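Local coordinates for Esterase/lipase-like protein (Caldicellulosiruptor lactoaceticus 6A, PDB 6A6O) that hydrolyses both acetyl esters and xylosides, acting as a bifunctional acetyl esterase and 1,4-beta-xylosidase, at residues Gln95-Lys98 against His99-Leu103; Asp261-Tyr264 against Val265-Trp268. All blocks are in the same frame, centred on the assembly; numbering follows the deposited sequence.

Interaction 1 of 2, residues Gln95-Lys98 against His99-Leu103; sequences QPYK and HPAPL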
ATOM      1  N   GLN A  95      -3.771  -1.183  15.849  1.00 32.90           N
ATOM      2  CA  GLN A  95      -4.003  -0.888  17.257  1.00 32.39           C
ATOM      3  C   GLN A  95      -4.110  -2.186  18.060  1.00 34.64           C
ATOM      4  O   GLN A  95      -4.805  -3.114  17.634  1.00 36.36           O
ATOM      5  CB  GLN A  95      -5.292  -0.074  17.395  1.00 36.75           C
ATOM      6  CG  GLN A  95      -5.503   0.609  18.732  1.00 38.03           C
ATOM      7  CD  GLN A  95      -6.750   1.473  18.735  1.00 40.68           C
ATOM      8  OE1 GLN A  95      -7.871   0.966  18.637  1.00 42.69           O
ATOM      9  NE2 GLN A  95      -6.562   2.782  18.831  1.00 42.92           N
ATOM     10  N   PRO A  96      -3.466  -2.282  19.240  1.00 35.16           N
ATOM     11  CA  PRO A  96      -2.801  -1.206  19.985  1.00 35.21           C
ATOM     12  C   PRO A  96      -1.386  -0.875  19.543  1.00 32.28           C
ATOM     13  O   PRO A  96      -0.735  -0.064  20.195  1.00 34.64           O
ATOM     14  CB  PRO A  96      -2.788  -1.745  21.424  1.00 40.04           C
ATOM     15  CG  PRO A  96      -2.696  -3.205  21.257  1.00 38.15           C
ATOM     16  CD  PRO A  96      -3.463  -3.548  19.999  1.00 37.43           C
ATOM     17  N   TYR A  97      -0.887  -1.500  18.483  1.00 34.25           N
ATOM     18  CA  TYR A  97       0.366  -1.016  17.934  1.00 31.64           C
ATOM     19  C   TYR A  97       0.167   0.404  17.413  1.00 28.53           C
ATOM     20  O   TYR A  97      -0.947   0.819  17.080  1.00 31.71           O
ATOM     21  CB  TYR A  97       0.869  -1.922  16.811  1.00 33.53           C
ATOM     22  CG  TYR A  97       1.493  -3.227  17.270  1.00 34.89           C
ATOM     23  CD1 TYR A  97       2.811  -3.276  17.701  1.00 38.94           C
ATOM     24  CD2 TYR A  97       0.766  -4.411  17.249  1.00 35.72           C
ATOM     25  CE1 TYR A  97       3.394  -4.474  18.105  1.00 37.57           C
ATOM     26  CE2 TYR A  97       1.338  -5.613  17.650  1.00 38.02           C
ATOM     27  CZ  TYR A  97       2.647  -5.634  18.077  1.00 38.23           C
ATOM     28  OH  TYR A  97       3.217  -6.820  18.472  1.00 38.30           O
ATOM     29  N   LYS A  98       1.263   1.157  17.376  1.00 28.21           N
ATOM     30  CA  LYS A  98       1.266   2.537  16.909  1.00 33.76           C
ATOM     31  C   LYS A  98       2.408   2.726  15.923  1.00 30.62           C
ATOM     32  O   LYS A  98       3.254   1.844  15.739  1.00 32.78           O
ATOM     33  CB  LYS A  98       1.423   3.526  18.074  1.00 34.77           C
ATOM     34  CG  LYS A  98       0.191   3.641  18.934  1.00 35.64           C
ATOM     35  CD  LYS A  98       0.332   4.735  19.964  1.00 41.40           C
ATOM     36  CE  LYS A  98      -1.031   5.084  20.522  1.00 44.80           C
ATOM     37  NZ  LYS A  98      -1.841   3.856  20.776  1.00 43.47           N
ATOM     38  N   HIS A  99       2.431   3.899  15.299  1.00 30.72           N
ATOM     39  CA  HIS A  99       3.595   4.300  14.527  1.00 28.83           C
ATOM     40  C   HIS A  99       4.857   4.107  15.366  1.00 29.95           C
ATOM     41  O   HIS A  99       4.853   4.431  16.563  1.00 30.21           O
ATOM     42  CB  HIS A  99       3.465   5.770  14.110  1.00 28.75           C
ATOM     43  CG  HIS A  99       4.700   6.326  13.476  1.00 31.19           C
ATOM     44  ND1 HIS A  99       5.024   6.101  12.155  1.00 26.82           N
ATOM     45  CD2 HIS A  99       5.701   7.079  13.987  1.00 33.30           C
ATOM     46  CE1 HIS A  99       6.168   6.703  11.877  1.00 30.65           C
ATOM     47  NE2 HIS A  99       6.596   7.302  12.971  1.00 29.77           N
ATOM     48  N   PRO A 100       5.963   3.609  14.779  1.00 29.87           N
ATOM     49  CA  PRO A 100       6.104   3.296  13.356  1.00 29.35           C
ATOM     50  C   PRO A 100       5.905   1.835  12.976  1.00 29.93           C
ATOM     51  O   PRO A 100       6.358   1.458  11.889  1.00 30.92           O
ATOM     52  CB  PRO A 100       7.545   3.696  13.069  1.00 29.13           C
ATOM     53  CG  PRO A 100       8.258   3.353  14.338  1.00 31.28           C
ATOM     54  CD  PRO A 100       7.274   3.608  15.459  1.00 32.48           C
ATOM     55  N   ALA A 101       5.256   1.042  13.829  1.00 29.06           N
ATOM     56  CA  ALA A 101       5.127  -0.387  13.533  1.00 29.10           C
ATOM     57  C   ALA A 101       4.495  -0.657  12.170  1.00 27.32           C
ATOM     58  O   ALA A 101       5.061  -1.458  11.405  1.00 29.17           O
ATOM     59  CB  ALA A 101       4.353  -1.090  14.652  1.00 27.73           C
ATOM     60  N   PRO A 102       3.352  -0.064  11.799  1.00 28.65           N
ATOM     61  CA  PRO A 102       2.793  -0.393  10.476  1.00 25.76           C
ATOM     62  C   PRO A 102       3.739  -0.051   9.341  1.00 24.77           C
ATOM     63  O   PRO A 102       3.852  -0.828   8.387  1.00 25.46           O
ATOM     64  CB  PRO A 102       1.495   0.426  10.418  1.00 27.35           C
ATOM     65  CG  PRO A 102       1.140   0.663  11.856  1.00 27.87           C
ATOM     66  CD  PRO A 102       2.466   0.847  12.544  1.00 26.19           C
ATOM     67  N   LEU A 103       4.441   1.086   9.428  1.00 27.46           N
ATOM     68  CA  LEU A 103       5.349   1.465   8.353  1.00 28.69           C
ATOM     69  C   LEU A 103       6.542   0.519   8.282  1.00 27.71           C
ATOM     70  O   LEU A 103       7.021   0.193   7.192  1.00 27.70           O
ATOM     71  CB  LEU A 103       5.810   2.916   8.539  1.00 27.76           C
ATOM     72  CG  LEU A 103       6.774   3.478   7.487  1.00 29.00           C
ATOM     73  CD1 LEU A 103       6.211   3.309   6.085  1.00 30.50           C
ATOM     74  CD2 LEU A 103       7.106   4.957   7.773  1.00 28.46           C
TER
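With chi1 of Tyr97 at -76°, its CG stands beside the backbone N and anti to the carbonyl carbon, and this turn of the side chain carries the ring to the methyl of Ala101. The meeting is light and purely apolar: CD1 of Tyr97 lies 4.1 Å from CB of Ala101, which approaches the ring obliquely. His99 turns the other way, CG anti to the backbone N (chi1 172°), and its imidazole lies under Pro100, whose CB sits over the ring centre. An aromatic ring packed against the proline that follows it often accompanies a cis peptide, and the bond before Pro100 is indeed cis.

The backbone between Lys98 and Ala101 forms a type VIa turn around that cis bond. It is closed by a hydrogen bond of 2.9 Å from Ala101 N to Lys98 O. The same oxygen is approached by CD of Pro102 at 3.4 Å and by CB of Ala101 at 3.3 Å; carbon atoms therefore crowd the oxygen next to the hydrogen bond. Pro100 holds the N-cap position, and Pro102 suits the first helical turn, where a missing N-H costs no bond.

Ahead of the turn, the OH of Tyr97 accepts a hydrogen bond from the backbone N of Asp34, and the ring makes a cation-pi contact with Arg93. The whole unit joins strand 86-91 to helix 101-115, while helix 182-189 packs on it through Leu188, which touches His99 and Pro102.

Interaction 2 of 2, residues Asp261-Tyr264 against Val265-Trp268; sequences DTLY and VKEW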
ATOM      1  N   ASP A 261     -20.418  -2.938  -7.994  1.00 32.23           N
ATOM      2  CA  ASP A 261     -21.848  -2.720  -8.189  1.00 36.05           C
ATOM      3  C   ASP A 261     -22.227  -1.243  -8.245  1.00 36.18           C
ATOM      4  O   ASP A 261     -23.420  -0.919  -8.257  1.00 36.76           O
ATOM      5  CB  ASP A 261     -22.641  -3.418  -7.081  1.00 36.36           C
ATOM      6  CG  ASP A 261     -22.324  -4.906  -6.981  1.00 41.42           C
ATOM      7  OD1 ASP A 261     -22.273  -5.574  -8.034  1.00 42.14           O
ATOM      8  OD2 ASP A 261     -22.136  -5.411  -5.851  1.00 45.30           O
ATOM      9  N   THR A 262     -21.251  -0.343  -8.290  1.00 29.45           N
ATOM     10  CA  THR A 262     -21.500   1.090  -8.199  1.00 30.80           C
ATOM     11  C   THR A 262     -21.357   1.692  -9.587  1.00 33.63           C
ATOM     12  O   THR A 262     -20.249   1.733 -10.132  1.00 31.58           O
ATOM     13  CB  THR A 262     -20.530   1.759  -7.226  1.00 28.20           C
ATOM     14  OG1 THR A 262     -20.588   1.101  -5.954  1.00 33.28           O
ATOM     15  CG2 THR A 262     -20.891   3.230  -7.043  1.00 31.87           C
ATOM     16  N   LEU A 263     -22.470   2.151 -10.160  1.00 29.56           N
ATOM     17  CA  LEU A 263     -22.422   2.796 -11.465  1.00 31.26           C
ATOM     18  C   LEU A 263     -21.390   3.922 -11.468  1.00 27.90           C
ATOM     19  O   LEU A 263     -21.240   4.652 -10.481  1.00 30.19           O
ATOM     20  CB  LEU A 263     -23.805   3.343 -11.827  1.00 34.57           C
ATOM     21  CG  LEU A 263     -24.175   3.452 -13.305  1.00 40.45           C
ATOM     22  CD1 LEU A 263     -24.021   2.109 -13.995  1.00 43.94           C
ATOM     23  CD2 LEU A 263     -25.607   3.957 -13.430  1.00 40.87           C
ATOM     24  N   TYR A 264     -20.663   4.031 -12.586  1.00 28.51           N
ATOM     25  CA  TYR A 264     -19.647   5.051 -12.845  1.00 26.20           C
ATOM     26  C   TYR A 264     -18.425   5.023 -11.933  1.00 28.22           C
ATOM     27  O   TYR A 264     -17.329   5.384 -12.361  1.00 29.09           O
ATOM     28  CB  TYR A 264     -20.193   6.454 -12.575  1.00 27.85           C
ATOM     29  CG  TYR A 264     -21.565   6.655 -13.168  1.00 28.17           C
ATOM     30  CD1 TYR A 264     -21.781   6.499 -14.536  1.00 30.38           C
ATOM     31  CD2 TYR A 264     -22.647   6.956 -12.361  1.00 30.54           C
ATOM     32  CE1 TYR A 264     -23.048   6.660 -15.079  1.00 30.67           C
ATOM     33  CE2 TYR A 264     -23.912   7.123 -12.896  1.00 35.67           C
ATOM     34  CZ  TYR A 264     -24.105   6.977 -14.246  1.00 30.54           C
ATOM     35  OH  TYR A 264     -25.367   7.150 -14.766  1.00 36.53           O
ATOM     36  N   VAL A 265     -18.601   4.528 -10.712  1.00 27.49           N
ATOM     37  CA  VAL A 265     -17.494   4.414  -9.767  1.00 24.72           C
ATOM     38  C   VAL A 265     -16.721   3.120 -10.029  1.00 29.16           C
ATOM     39  O   VAL A 265     -15.547   3.001  -9.679  1.00 27.62           O
ATOM     40  CB  VAL A 265     -17.988   4.426  -8.311  1.00 24.61           C
ATOM     41  CG1 VAL A 265     -16.827   4.203  -7.354  1.00 23.76           C
ATOM     42  CG2 VAL A 265     -18.698   5.735  -8.002  1.00 25.62           C
ATOM     43  N   LYS A 266     -17.406   2.142 -10.614  1.00 26.35           N
ATOM     44  CA  LYS A 266     -16.796   0.853 -10.916  1.00 26.20           C
ATOM     45  C   LYS A 266     -15.909   0.946 -12.152  1.00 27.64           C
ATOM     46  O   LYS A 266     -15.402  -0.063 -12.642  1.00 27.34           O
ATOM     47  CB  LYS A 266     -17.874  -0.214 -11.122  1.00 28.01           C
ATOM     48  CG  LYS A 266     -18.749   0.015 -12.344  1.00 31.96           C
ATOM     49  CD  LYS A 266     -19.537  -1.234 -12.699  1.00 37.29           C
ATOM     50  CE  LYS A 266     -21.034  -0.971 -12.662  1.00 43.80           C
ATOM     51  NZ  LYS A 266     -21.766  -1.783 -13.675  1.00 49.25           N
ATOM     52  N   GLU A 267     -15.725   2.164 -12.647  1.00 26.86           N
ATOM     53  CA  GLU A 267     -14.899   2.394 -13.823  1.00 27.86           C
ATOM     54  C   GLU A 267     -13.460   2.705 -13.432  1.00 24.21           C
ATOM     55  O   GLU A 267     -12.628   2.999 -14.290  1.00 24.15           O
ATOM     56  CB  GLU A 267     -15.472   3.535 -14.665  1.00 27.59           C
ATOM     57  CG  GLU A 267     -16.737   3.170 -15.427  1.00 34.15           C
ATOM     58  CD  GLU A 267     -16.595   1.877 -16.206  1.00 38.27           C
ATOM     59  OE1 GLU A 267     -15.536   1.674 -16.836  1.00 36.79           O
ATOM     60  OE2 GLU A 267     -17.542   1.063 -16.187  1.00 40.13           O
ATOM     61  N   TRP A 268     -13.166   2.640 -12.136  1.00 24.17           N
ATOM     62  CA  TRP A 268     -11.810   2.922 -11.667  1.00 26.07           C
ATOM     63  C   TRP A 268     -10.871   1.744 -11.902  1.00 24.53           C
ATOM     64  O   TRP A 268      -9.690   1.945 -12.212  1.00 25.04           O
ATOM     65  CB  TRP A 268     -11.827   3.337 -10.194  1.00 22.98           C
ATOM     66  CG  TRP A 268     -11.806   2.249  -9.136  1.00 23.70           C
ATOM     67  CD1 TRP A 268     -12.870   1.828  -8.368  1.00 24.52           C
ATOM     68  CD2 TRP A 268     -10.665   1.507  -8.674  1.00 21.76           C
ATOM     69  NE1 TRP A 268     -12.456   0.862  -7.477  1.00 23.32           N
ATOM     70  CE2 TRP A 268     -11.111   0.649  -7.642  1.00 24.53           C
ATOM     71  CE3 TRP A 268      -9.307   1.488  -9.030  1.00 22.41           C
ATOM     72  CZ2 TRP A 268     -10.252  -0.225  -6.964  1.00 22.78           C
ATOM     73  CZ3 TRP A 268      -8.448   0.605  -8.352  1.00 20.63           C
ATOM     74  CH2 TRP A 268      -8.930  -0.236  -7.336  1.00 24.37           C
TER
HETATM   75  O   HOH W   1     -20.372   2.425 -14.957  1.00 39.13           O
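Thr262 and Val265 meet methyl against isopropyl, their side chains lying at a slant to each other. Chi1 of Thr262 (-54°) sets OG1 beside the backbone N, which puts the touching branch, CG2, anti to that N, and it presses on the valine at its branch point: CG2 of Thr262 is 3.4 Å from CB of Val265 and 3.5 Å from CG2 of that residue. Both distances are tighter than ordinary carbon contact. Val265 is buried, and Leu256 touches both members of the pair.

Lys266 comes to Thr262 from another direction. Its CG occupies the position between backbone N and carbonyl carbon (chi1 66°), which lays the start of the chain alongside the carbonyl of Thr262, with CG of Lys266 3.2 Å from Thr262 O. Farther out, CE of Lys266 reaches CA of Leu263 at 4.2 Å. Leu263 in turn sets its CG over the centre of one face of the Tyr264 ring.

Backbone bonds hold the turn that brings these side chains together. Residues 262 to 265 form a type II turn, with Tyr264 at positive phi, but its closing bond from Val265 N to Thr262 O is weak. The firmer grip on that oxygen is from Lys266 N at 2.9 Å. Val265 N also makes a short but weak bond to Leu263 O. A water accepts from Tyr264 N at 2.9 Å and reaches Glu267 OE2 weakly.

The turn lies at the surface, in the loop between edge strand 244-249 and helix 268-278. Trp268, in helix 268-278, bonds through NE1 to Gly257 O, and its ring stacks on Trp217 of strand 214-219 and meets Trp79 of helix 74-82 edge-to-face.

In the fold
Interaction 1 precedes interaction 2 along the chain, and the two do not touch: their centres are 33 Å apart, their nearest atoms about 20 Å, on opposite sides of the chain's centre. They are nevertheless worked examples of one principle, a compact turn that ends a loop and launches a helix. The first follows strand 86-91 and leads into helix 101-115; the second follows strand 244-249, at one edge of the same mixed sheet, and leads into helix 268-278. Strand order and a probable nucleophile elbow are consistent with an alpha/beta-hydrolase fold, in which such strand-to-helix connections set the helices against the shared central sheet.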